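Beta-1,4-exocellulase (Thermobifida fusca, PDB 4AVO) probably hydrolyses beta-1,4 linkages in cellulose to release cellobiose from chain ends, through the family 6 catalytic domain in this chain. Local coordinates at residues K11-P16 with T36-D41; D61-A66 with D116-F121; I77-Y82 with L127-I132. The protein carries 1 engineered substitution. All coordinates share one frame; numbering follows the deposited sequence.

Contact 1 (K11-P16 with T36-D41). With BGC (beta-D-glucopyranose), chain B.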
loop_
_atom_site.group_PDB
_atom_site.type_symbol
_atom_site.label_atom_id
_atom_site.label_comp_id
_atom_site.label_asym_id
_atom_site.label_seq_id
_atom_site.Cartn_x
_atom_site.Cartn_y
_atom_site.Cartn_z
ATOM N N LYS A 11 -19.192 10.071 2.536
ATOM C CA LYS A 11 -18.182 11.112 2.667
ATOM C C LYS A 11 -16.883 10.419 3.053
ATOM O O LYS A 11 -16.906 9.347 3.664
ATOM C CB LYS A 11 -18.554 12.095 3.781
ATOM C CG LYS A 11 -19.477 13.244 3.385
ATOM C CD LYS A 11 -19.462 14.357 4.467
ATOM C CE LYS A 11 -18.107 15.075 4.550
ATOM N NZ LYS A 11 -18.088 16.180 5.564
ATOM N N LEU A 12 -15.758 11.023 2.700
ATOM C CA LEU A 12 -14.459 10.445 3.019
ATOM C C LEU A 12 -13.719 11.289 4.051
ATOM O O LEU A 12 -13.664 12.520 3.941
ATOM C CB LEU A 12 -13.617 10.274 1.748
ATOM C CG LEU A 12 -14.160 9.363 0.636
ATOM C CD1 LEU A 12 -13.197 9.337 -0.534
ATOM C CD2 LEU A 12 -14.425 7.941 1.129
ATOM N N TYR A 13 -13.159 10.616 5.052
ATOM C CA TYR A 13 -12.422 11.266 6.132
ATOM C C TYR A 13 -11.271 12.139 5.634
ATOM O O TYR A 13 -10.469 11.707 4.808
ATOM C CB TYR A 13 -11.865 10.207 7.090
ATOM C CG TYR A 13 -11.179 10.771 8.311
ATOM C CD1 TYR A 13 -11.914 11.446 9.293
ATOM C CD2 TYR A 13 -9.798 10.630 8.496
ATOM C CE1 TYR A 13 -11.300 11.967 10.428
ATOM C CE2 TYR A 13 -9.173 11.151 9.639
ATOM C CZ TYR A 13 -9.936 11.820 10.594
ATOM O OH TYR A 13 -9.350 12.353 11.720
ATOM N N VAL A 14 -11.192 13.363 6.143
ATOM C CA VAL A 14 -9.999 14.182 5.930
ATOM C C VAL A 14 -9.222 14.194 7.233
ATOM O O VAL A 14 -9.719 14.640 8.266
ATOM C CB VAL A 14 -10.324 15.624 5.470
ATOM C CG1 VAL A 14 -9.030 16.399 5.187
ATOM C CG2 VAL A 14 -11.204 15.595 4.234
ATOM N N ASN A 15 -8.001 13.685 7.171
ATOM C CA ASN A 15 -7.112 13.648 8.318
ATOM C C ASN A 15 -6.522 15.035 8.568
ATOM O O ASN A 15 -5.730 15.510 7.756
ATOM C CB ASN A 15 -5.995 12.635 8.067
ATOM C CG ASN A 15 -4.977 12.584 9.199
ATOM O OD1 ASN A 15 -5.107 13.281 10.203
ATOM N ND2 ASN A 15 -3.942 11.770 9.025
ATOM N N PRO A 16 -6.908 15.686 9.684
ATOM C CA PRO A 16 -6.437 17.047 9.945
ATOM C C PRO A 16 -4.921 17.147 10.101
ATOM O O PRO A 16 -4.341 18.175 9.747
ATOM C CB PRO A 16 -7.139 17.418 11.260
ATOM C CG PRO A 16 -8.346 16.545 11.299
ATOM C CD PRO A 16 -7.859 15.240 10.720
ATOM N N THR A 36 -7.028 10.761 3.119
ATOM C CA THR A 36 -5.881 9.872 3.267
ATOM C C THR A 36 -6.100 8.942 4.453
ATOM O O THR A 36 -6.790 9.297 5.412
ATOM C CB THR A 36 -4.558 10.658 3.462
ATOM O OG1 THR A 36 -4.684 11.551 4.574
ATOM C CG2 THR A 36 -4.220 11.462 2.205
ATOM N N ALA A 37 -5.509 7.753 4.379
ATOM C CA ALA A 37 -5.610 6.775 5.462
ATOM C C ALA A 37 -4.768 7.167 6.668
ATOM O O ALA A 37 -3.727 7.818 6.538
ATOM C CB ALA A 37 -5.209 5.394 4.961
ATOM N N VAL A 38 -5.231 6.759 7.844
ATOM C CA VAL A 38 -4.537 7.031 9.100
ATOM C C VAL A 38 -3.781 5.771 9.526
ATOM O O VAL A 38 -4.388 4.709 9.698
ATOM C CB VAL A 38 -5.539 7.466 10.190
ATOM C CG1 VAL A 38 -4.881 7.518 11.563
ATOM C CG2 VAL A 38 -6.161 8.827 9.830
ATOM N N TRP A 39 -2.468 5.886 9.694
ATOM C CA TRP A 39 -1.649 4.712 9.983
ATOM C C TRP A 39 -1.407 4.559 11.471
ATOM O O TRP A 39 -1.030 5.519 12.154
ATOM C CB TRP A 39 -0.303 4.792 9.263
ATOM C CG TRP A 39 -0.375 4.664 7.765
ATOM C CD1 TRP A 39 -1.041 5.494 6.895
ATOM C CD2 TRP A 39 0.278 3.679 6.958
ATOM N NE1 TRP A 39 -0.858 5.065 5.599
ATOM C CE2 TRP A 39 -0.051 3.956 5.608
ATOM C CE3 TRP A 39 1.101 2.578 7.242
ATOM C CZ2 TRP A 39 0.421 3.180 4.547
ATOM C CZ3 TRP A 39 1.575 1.807 6.178
ATOM C CH2 TRP A 39 1.229 2.113 4.848
ATOM N N LEU A 40 -1.631 3.352 11.970
ATOM C CA LEU A 40 -1.295 3.033 13.348
ATOM C C LEU A 40 0.014 2.252 13.343
ATOM O O LEU A 40 0.021 1.023 13.419
ATOM C CB LEU A 40 -2.438 2.260 14.023
ATOM C CG LEU A 40 -3.758 3.032 14.173
ATOM C CD1 LEU A 40 -4.828 2.151 14.799
ATOM C CD2 LEU A 40 -3.596 4.309 14.993
ATOM N N ASP A 41 1.121 2.983 13.231
ATOM C CA ASP A 41 2.436 2.393 12.979
ATOM C C ASP A 41 3.187 1.962 14.243
ATOM O O ASP A 41 4.280 1.399 14.161
ATOM C CB ASP A 41 3.297 3.363 12.154
ATOM C CG ASP A 41 3.643 4.642 12.915
ATOM O OD1 ASP A 41 2.971 4.957 13.922
ATOM O OD2 ASP A 41 4.594 5.332 12.501
HETATM C C2 BGC B . 6.083 4.051 7.839
HETATM C C3 BGC B . 5.062 4.516 8.878
HETATM C C4 BGC B . 4.122 5.564 8.292
HETATM C C5 BGC B . 3.559 5.067 6.957
HETATM C C6 BGC B . 2.694 6.115 6.256
HETATM C C1 BGC B . 5.423 3.614 6.524
HETATM O O2 BGC B . 6.846 3.005 8.398
HETATM O O3 BGC B . 5.712 5.035 10.017
HETATM O O4 BGC B . 3.092 5.813 9.218
HETATM O O5 BGC B . 4.613 4.702 6.080
HETATM O O6 BGC B . 3.503 7.189 5.810
HETATM O O HOH W 1 -6.695 13.324 4.657
HETATM O O HOH W 2 -3.220 10.477 6.575
#

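Contact 2 (D61-A66 with D116-F121)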
loop_
_atom_site.group_PDB
_atom_site.type_symbol
_atom_site.label_atom_id
_atom_site.label_comp_id
_atom_site.label_asym_id
_atom_site.label_seq_id
_atom_site.Cartn_x
_atom_site.Cartn_y
_atom_site.Cartn_z
ATOM N N ASP A 61 -9.263 9.907 18.916
ATOM C CA ASP A 61 -9.310 11.273 18.371
ATOM C C ASP A 61 -9.760 11.283 16.908
ATOM O O ASP A 61 -10.608 12.086 16.516
ATOM C CB ASP A 61 -7.939 11.954 18.469
ATOM C CG ASP A 61 -7.508 12.217 19.898
ATOM O OD1 ASP A 61 -8.377 12.465 20.762
ATOM O OD2 ASP A 61 -6.282 12.185 20.153
ATOM N N HIS A 62 -9.181 10.388 16.107
ATOM C CA HIS A 62 -9.540 10.270 14.692
ATOM C C HIS A 62 -10.974 9.823 14.466
ATOM O O HIS A 62 -11.669 10.360 13.601
ATOM C CB HIS A 62 -8.584 9.325 13.963
ATOM C CG HIS A 62 -7.272 9.951 13.623
ATOM N ND1 HIS A 62 -7.155 10.981 12.714
ATOM C CD2 HIS A 62 -6.019 9.698 14.072
ATOM C CE1 HIS A 62 -5.885 11.329 12.610
ATOM N NE2 HIS A 62 -5.174 10.563 13.419
ATOM N N LEU A 63 -11.414 8.831 15.234
ATOM C CA LEU A 63 -12.778 8.349 15.094
ATOM C C LEU A 63 -13.793 9.398 15.555
ATOM O O LEU A 63 -14.841 9.541 14.940
ATOM C CB LEU A 63 -12.968 7.016 15.817
ATOM C CG LEU A 63 -12.129 5.847 15.275
ATOM C CD1 LEU A 63 -12.395 4.582 16.087
ATOM C CD2 LEU A 63 -12.378 5.609 13.769
ATOM N N GLU A 64 -13.473 10.136 16.620
ATOM C CA GLU A 64 -14.334 11.255 17.048
ATOM C C GLU A 64 -14.399 12.348 15.974
ATOM O O GLU A 64 -15.463 12.918 15.709
ATOM C CB GLU A 64 -13.855 11.844 18.376
ATOM C CG GLU A 64 -14.153 10.955 19.577
ATOM C CD GLU A 64 -13.656 11.526 20.894
ATOM O OE1 GLU A 64 -13.126 12.663 20.910
ATOM O OE2 GLU A 64 -13.793 10.826 21.922
ATOM N N GLU A 65 -13.259 12.626 15.357
ATOM C CA GLU A 65 -13.192 13.593 14.263
ATOM C C GLU A 65 -13.969 13.092 13.043
ATOM O O GLU A 65 -14.649 13.876 12.367
ATOM C CB GLU A 65 -11.726 13.904 13.920
ATOM C CG GLU A 65 -11.510 14.804 12.690
ATOM C CD GLU A 65 -12.042 16.231 12.839
ATOM O OE1 GLU A 65 -12.396 16.658 13.963
ATOM O OE2 GLU A 65 -12.108 16.938 11.806
ATOM N N ALA A 66 -13.888 11.786 12.777
ATOM C CA ALA A 66 -14.664 11.174 11.689
ATOM C C ALA A 66 -16.175 11.316 11.919
ATOM O O ALA A 66 -16.906 11.698 11.000
ATOM C CB ALA A 66 -14.284 9.705 11.504
ATOM N N ASP A 116 -10.884 -2.606 21.047
ATOM C CA ASP A 116 -11.625 -2.004 22.161
ATOM C C ASP A 116 -12.115 -0.608 21.819
ATOM O O ASP A 116 -13.271 -0.265 22.099
ATOM C CB ASP A 116 -10.769 -1.941 23.431
ATOM C CG ASP A 116 -10.506 -3.308 24.034
ATOM O OD1 ASP A 116 -11.218 -4.273 23.692
ATOM O OD2 ASP A 116 -9.569 -3.414 24.849
ATOM N N ILE A 117 -11.245 0.196 21.210
ATOM C CA ILE A 117 -11.608 1.553 20.814
ATOM C C ILE A 117 -12.647 1.541 19.697
ATOM O O ILE A 117 -13.639 2.263 19.776
ATOM C CB ILE A 117 -10.371 2.384 20.411
ATOM C CG1 ILE A 117 -9.513 2.654 21.646
ATOM C CG2 ILE A 117 -10.779 3.720 19.759
ATOM C CD1 ILE A 117 -8.099 3.077 21.332
ATOM N N MET A 118 -12.443 0.703 18.679
ATOM C CA MET A 118 -13.383 0.649 17.561
ATOM C C MET A 118 -14.763 0.173 18.012
ATOM O O MET A 118 -15.774 0.667 17.513
ATOM C CB MET A 118 -12.847 -0.202 16.408
ATOM C CG MET A 118 -11.630 0.407 15.721
ATOM S SD MET A 118 -11.157 -0.565 14.288
ATOM C CE MET A 118 -9.825 0.434 13.618
ATOM N N TRP A 119 -14.799 -0.761 18.966
ATOM C CA TRP A 119 -16.069 -1.211 19.557
ATOM C C TRP A 119 -16.890 -0.057 20.125
ATOM O O TRP A 119 -18.114 -0.061 20.017
ATOM C CB TRP A 119 -15.857 -2.283 20.638
ATOM C CG TRP A 119 -15.966 -3.699 20.122
ATOM C CD1 TRP A 119 -14.966 -4.634 20.071
ATOM C CD2 TRP A 119 -17.141 -4.342 19.595
ATOM N NE1 TRP A 119 -15.441 -5.811 19.537
ATOM C CE2 TRP A 119 -16.770 -5.660 19.234
ATOM C CE3 TRP A 119 -18.464 -3.926 19.375
ATOM C CZ2 TRP A 119 -17.678 -6.572 18.675
ATOM C CZ3 TRP A 119 -19.369 -4.834 18.817
ATOM C CH2 TRP A 119 -18.968 -6.142 18.473
ATOM N N ASP A 120 -16.208 0.930 20.703
ATOM C CA ASP A 120 -16.862 2.099 21.294
ATOM C C ASP A 120 -17.607 2.962 20.281
ATOM O O ASP A 120 -18.444 3.782 20.661
ATOM C CB ASP A 120 -15.851 2.967 22.049
ATOM C CG ASP A 120 -15.406 2.349 23.358
ATOM O OD1 ASP A 120 -16.111 1.461 23.891
ATOM O OD2 ASP A 120 -14.340 2.759 23.860
ATOM N N PHE A 121 -17.295 2.785 19.002
ATOM C CA PHE A 121 -17.946 3.547 17.942
ATOM C C PHE A 121 -18.972 2.723 17.169
ATOM O O PHE A 121 -19.538 3.190 16.179
ATOM C CB PHE A 121 -16.893 4.184 17.024
ATOM C CG PHE A 121 -16.115 5.279 17.692
ATOM C CD1 PHE A 121 -15.036 4.982 18.522
ATOM C CD2 PHE A 121 -16.484 6.608 17.519
ATOM C CE1 PHE A 121 -14.324 5.996 19.162
ATOM C CE2 PHE A 121 -15.782 7.628 18.150
ATOM C CZ PHE A 121 -14.701 7.321 18.979
#

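Contact 3 (I77-Y82 with L127-I132). With BGC (beta-D-glucopyranose), chain C.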
loop_
_atom_site.group_PDB
_atom_site.type_symbol
_atom_site.label_atom_id
_atom_site.label_comp_id
_atom_site.label_asym_id
_atom_site.label_seq_id
_atom_site.Cartn_x
_atom_site.Cartn_y
_atom_site.Cartn_z
ATOM N N ILE A 77 -13.699 6.201 7.055
ATOM C CA ILE A 77 -12.318 6.457 7.444
ATOM C C ILE A 77 -11.493 5.195 7.192
ATOM O O ILE A 77 -11.949 4.091 7.472
ATOM C CB ILE A 77 -12.206 6.922 8.931
ATOM C CG1 ILE A 77 -10.744 7.194 9.324
ATOM C CG2 ILE A 77 -12.863 5.917 9.895
ATOM C CD1 ILE A 77 -10.590 7.860 10.690
ATOM N N GLN A 78 -10.287 5.372 6.664
ATOM C CA GLN A 78 -9.358 4.261 6.467
ATOM C C GLN A 78 -8.293 4.273 7.548
ATOM O O GLN A 78 -7.663 5.302 7.802
ATOM C CB GLN A 78 -8.714 4.332 5.081
ATOM C CG GLN A 78 -9.679 4.091 3.933
ATOM C CD GLN A 78 -9.057 4.357 2.579
ATOM O OE1 GLN A 78 -9.416 5.321 1.901
ATOM N NE2 GLN A 78 -8.116 3.506 2.179
ATOM N N VAL A 79 -8.109 3.120 8.185
ATOM C CA VAL A 79 -7.135 2.961 9.263
ATOM C C VAL A 79 -6.194 1.829 8.875
ATOM O O VAL A 79 -6.651 0.727 8.577
ATOM C CB VAL A 79 -7.840 2.635 10.606
ATOM C CG1 VAL A 79 -6.828 2.438 11.737
ATOM C CG2 VAL A 79 -8.825 3.748 10.966
ATOM N N VAL A 80 -4.887 2.094 8.892
ATOM C CA VAL A 80 -3.909 1.089 8.489
ATOM C C VAL A 80 -3.343 0.380 9.714
ATOM O O VAL A 80 -2.785 1.011 10.613
ATOM C CB VAL A 80 -2.758 1.685 7.646
ATOM C CG1 VAL A 80 -1.893 0.564 7.050
ATOM C CG2 VAL A 80 -3.317 2.581 6.534
ATOM N N ILE A 81 -3.524 -0.933 9.736
ATOM C CA ILE A 81 -3.013 -1.786 10.797
ATOM C C ILE A 81 -1.632 -2.203 10.333
ATOM O O ILE A 81 -1.498 -2.919 9.341
ATOM C CB ILE A 81 -3.940 -3.019 11.000
ATOM C CG1 ILE A 81 -5.392 -2.572 11.236
ATOM C CG2 ILE A 81 -3.419 -3.936 12.121
ATOM C CD1 ILE A 81 -5.603 -1.599 12.429
ATOM N N TYR A 82 -0.605 -1.734 11.037
ATOM C CA TYR A 82 0.764 -1.844 10.541
ATOM C C TYR A 82 1.775 -1.933 11.684
ATOM O O TYR A 82 2.540 -0.996 11.939
ATOM C CB TYR A 82 1.070 -0.655 9.617
ATOM C CG TYR A 82 2.395 -0.739 8.895
ATOM C CD1 TYR A 82 2.646 -1.763 7.981
ATOM C CD2 TYR A 82 3.388 0.222 9.106
ATOM C CE1 TYR A 82 3.859 -1.844 7.310
ATOM C CE2 TYR A 82 4.606 0.150 8.439
ATOM C CZ TYR A 82 4.830 -0.887 7.549
ATOM O OH TYR A 82 6.022 -0.971 6.883
ATOM N N LEU A 127 -20.926 5.524 10.576
ATOM C CA LEU A 127 -19.466 5.507 10.502
ATOM C C LEU A 127 -18.992 4.166 9.953
ATOM O O LEU A 127 -19.374 3.121 10.468
ATOM C CB LEU A 127 -18.838 5.756 11.879
ATOM C CG LEU A 127 -17.304 5.729 11.957
ATOM C CD1 LEU A 127 -16.693 6.908 11.201
ATOM C CD2 LEU A 127 -16.826 5.710 13.397
ATOM N N ARG A 128 -18.164 4.206 8.913
ATOM C CA ARG A 128 -17.573 2.990 8.364
ATOM C C ARG A 128 -16.060 3.061 8.500
ATOM O O ARG A 128 -15.435 4.024 8.065
ATOM C CB ARG A 128 -17.948 2.828 6.899
ATOM C CG ARG A 128 -19.446 2.749 6.682
ATOM C CD ARG A 128 -19.765 3.095 5.277
ATOM N NE ARG A 128 -21.206 3.176 5.050
ATOM C CZ ARG A 128 -21.737 3.323 3.843
ATOM N NH1 ARG A 128 -20.943 3.402 2.789
ATOM N NH2 ARG A 128 -23.055 3.381 3.691
ATOM N N ILE A 129 -15.485 2.033 9.111
ATOM C CA ILE A 129 -14.050 1.990 9.322
ATOM C C ILE A 129 -13.469 0.957 8.369
ATOM O O ILE A 129 -13.769 -0.226 8.467
ATOM C CB ILE A 129 -13.704 1.630 10.780
ATOM C CG1 ILE A 129 -14.295 2.668 11.738
ATOM C CG2 ILE A 129 -12.182 1.534 10.970
ATOM C CD1 ILE A 129 -14.381 2.187 13.183
ATOM N N VAL A 130 -12.664 1.419 7.426
ATOM C CA VAL A 130 -11.986 0.504 6.525
ATOM C C VAL A 130 -10.632 0.203 7.149
ATOM O O VAL A 130 -9.810 1.094 7.303
ATOM C CB VAL A 130 -11.843 1.093 5.104
ATOM C CG1 VAL A 130 -10.825 0.306 4.284
ATOM C CG2 VAL A 130 -13.187 1.090 4.396
ATOM N N ALA A 131 -10.426 -1.051 7.541
ATOM C CA ALA A 131 -9.163 -1.462 8.147
ATOM C C ALA A 131 -8.292 -2.114 7.092
ATOM O O ALA A 131 -8.639 -3.163 6.548
ATOM C CB ALA A 131 -9.397 -2.413 9.323
ATOM N N ILE A 132 -7.176 -1.456 6.788
ATOM C CA ILE A 132 -6.202 -1.961 5.827
ATOM C C ILE A 132 -5.180 -2.805 6.578
ATOM O O ILE A 132 -4.441 -2.288 7.416
ATOM C CB ILE A 132 -5.502 -0.802 5.067
ATOM C CG1 ILE A 132 -6.534 0.113 4.374
ATOM C CG2 ILE A 132 -4.478 -1.345 4.070
ATOM C CD1 ILE A 132 -7.330 -0.537 3.252
HETATM C C2 BGC C . 6.783 1.579 2.136
HETATM C C3 BGC C . 6.759 2.722 3.176
HETATM C C4 BGC C . 5.931 2.436 4.427
HETATM C C5 BGC C . 5.907 0.915 4.629
HETATM C C6 BGC C . 4.607 0.327 4.092
HETATM C C1 BGC C . 7.221 0.198 2.664
HETATM O O2 BGC C . 7.746 1.989 1.201
HETATM O O3 BGC C . 6.281 3.907 2.571
HETATM O O4 BGC C . 6.421 3.183 5.557
HETATM O O5 BGC C . 7.022 0.206 4.077
HETATM O O6 BGC C . 4.700 0.169 2.695
#

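Contact 1 (K11-P16 with T36-D41)
T36 OG1 is gripped by two waters, and each of them leads to N15. The first water lies 2.7 Å from T36 OG1 and accepts a hydrogen bond from N15 N. The second also lies 2.7 Å from T36 OG1. It accepts a bond of 2.9 Å from N15 ND2 and donates to A37 O. The hydroxyl reaches both because it sits between the backbone N and carbonyl carbon of T36 (chi1 55°). With CG anti to the backbone N (chi1 177°), the N15 amide lies beside V38 CG2 and is used at both ends: OD1 caps V17 N at the start of helix 16-23, while ND2 holds the second water.

Beside this polar link V38, in one of two modelled conformers, makes the apolar contact. V38 CG2 lies 3.8 Å from Y13 CE2. The Y13 ring is met obliquely, and its OH is hydrogen-bonded to H62.

W39 points away from segment 11-16. C6 of a chain B glucose lies 3.4 Å above one face of the W39 ring. D41 OD2 accepts a bond of 2.7 Å from that sugar's O3 and also bonds to T53. Both residues line the glycan pocket, in keeping with their predicted role in substrate binding. The contact is buried, and its polar groups are joined through ordered water. V38 faces segment 11-16, while W39 and, past the strand, D41 meet the sugar.

Contact 2 (D61-A66 with D116-F121)
L63 swings its CG anti to its carbonyl carbon (chi1 -63°), and F121 does the same (chi1 -69°). The leucine side chain then lies against the phenyl ring. The contact joins two helices that pack against the parallel sheet of the family 6 barrel. Helix 59-70 leads into strand 75-81, and helix 103-119 belongs to the beta-alpha-beta crossover from that strand to strand 127-133. F121 lies in the segment that runs on from helix 103-119.

The main interaction is a CH-pi contact. L63 CB sits 3.6 Å from the centroid of the F121 ring, only 10° off the ring normal. L63 CD1 lies nearest the CD1 atom of F121, at 3.6 Å. The same methyl extends to I117 CG2 at 4.1 Å and to M118 CG at 4.3 Å. It is therefore shared among three residues of the second segment. An alanine in place of F121 would probably leave L63 CB without its aromatic cover and open a gap beside L63 CD1.

R60 and V67 of helix 59-70 and L127 of strand 127-133 also touch the F121 side chain. R60 also forms a salt bridge with D120. E64 is exposed and crosses the ring at about a right angle. Its aliphatic part does the touching: E64 CG meets the ring edge, near its plane, 3.7 Å from F121 CZ.

Contact 3 (I77-Y82 with L127-I132)
V79 uses both its backbone polar atoms on the neighbouring strand. V79 N donates to V130 O at 2.8 Å, with an N-H...O angle of 171°. V79 O accepts a bond from I132 N at 2.9 Å, and here the donor is tilted 23° from the carbonyl plane. I77 is paired likewise: its N donates to R128 O at 3.0 Å, and its O accepts from V130 N at 2.8 Å. I81 N completes the ladder on I132 O. The backbone polar groups of Q78 and V80 turn to the other edge and bond to V38 and L40 of strand 38-40. Strand 75-81 is thus held on both edges.

Side-chain polar groups fare unevenly. R128 NH1 is taken by the carbonyls of P6 and E8. Q78 NE2 is buried and has no modelled partner. The aliphatic part of Q78 runs beside V130, with Q78 CG 3.9 Å from V130 CB.

On the face opposite Q78 and V130, I77, V79 and I129 pack under helices 59-70 and 103-119. I77 CG2 lies 4.0 Å from I129 CG1. Past the strand end, Y82 lines the glycan pocket. These are adjacent parallel strands of a beta-alpha-beta unit, as in the distorted barrel of family 6 hydrolases.

In the fold
All three contacts lie in one sector of the catalytic domain. The centres of contacts 1 and 3 are about 8 Å apart, those of 2 and 3 about 11 Å, and those of 1 and 2 about 12 Å. Strand 75-81 is the shared element. It pairs with strands 11-12 and 38-40 of contact 1 and with strand 127-133 of contact 3. The helices of contact 2 cover one face of these strands, with L63 reaching I77 and I129, and M118 reaching I129. Along the chain contact 1 closes first; contacts 2 and 3 then interleave. W39 of strand 38-40 and Y82, just past strand 75-81, meet edge to face at the sugar pocket.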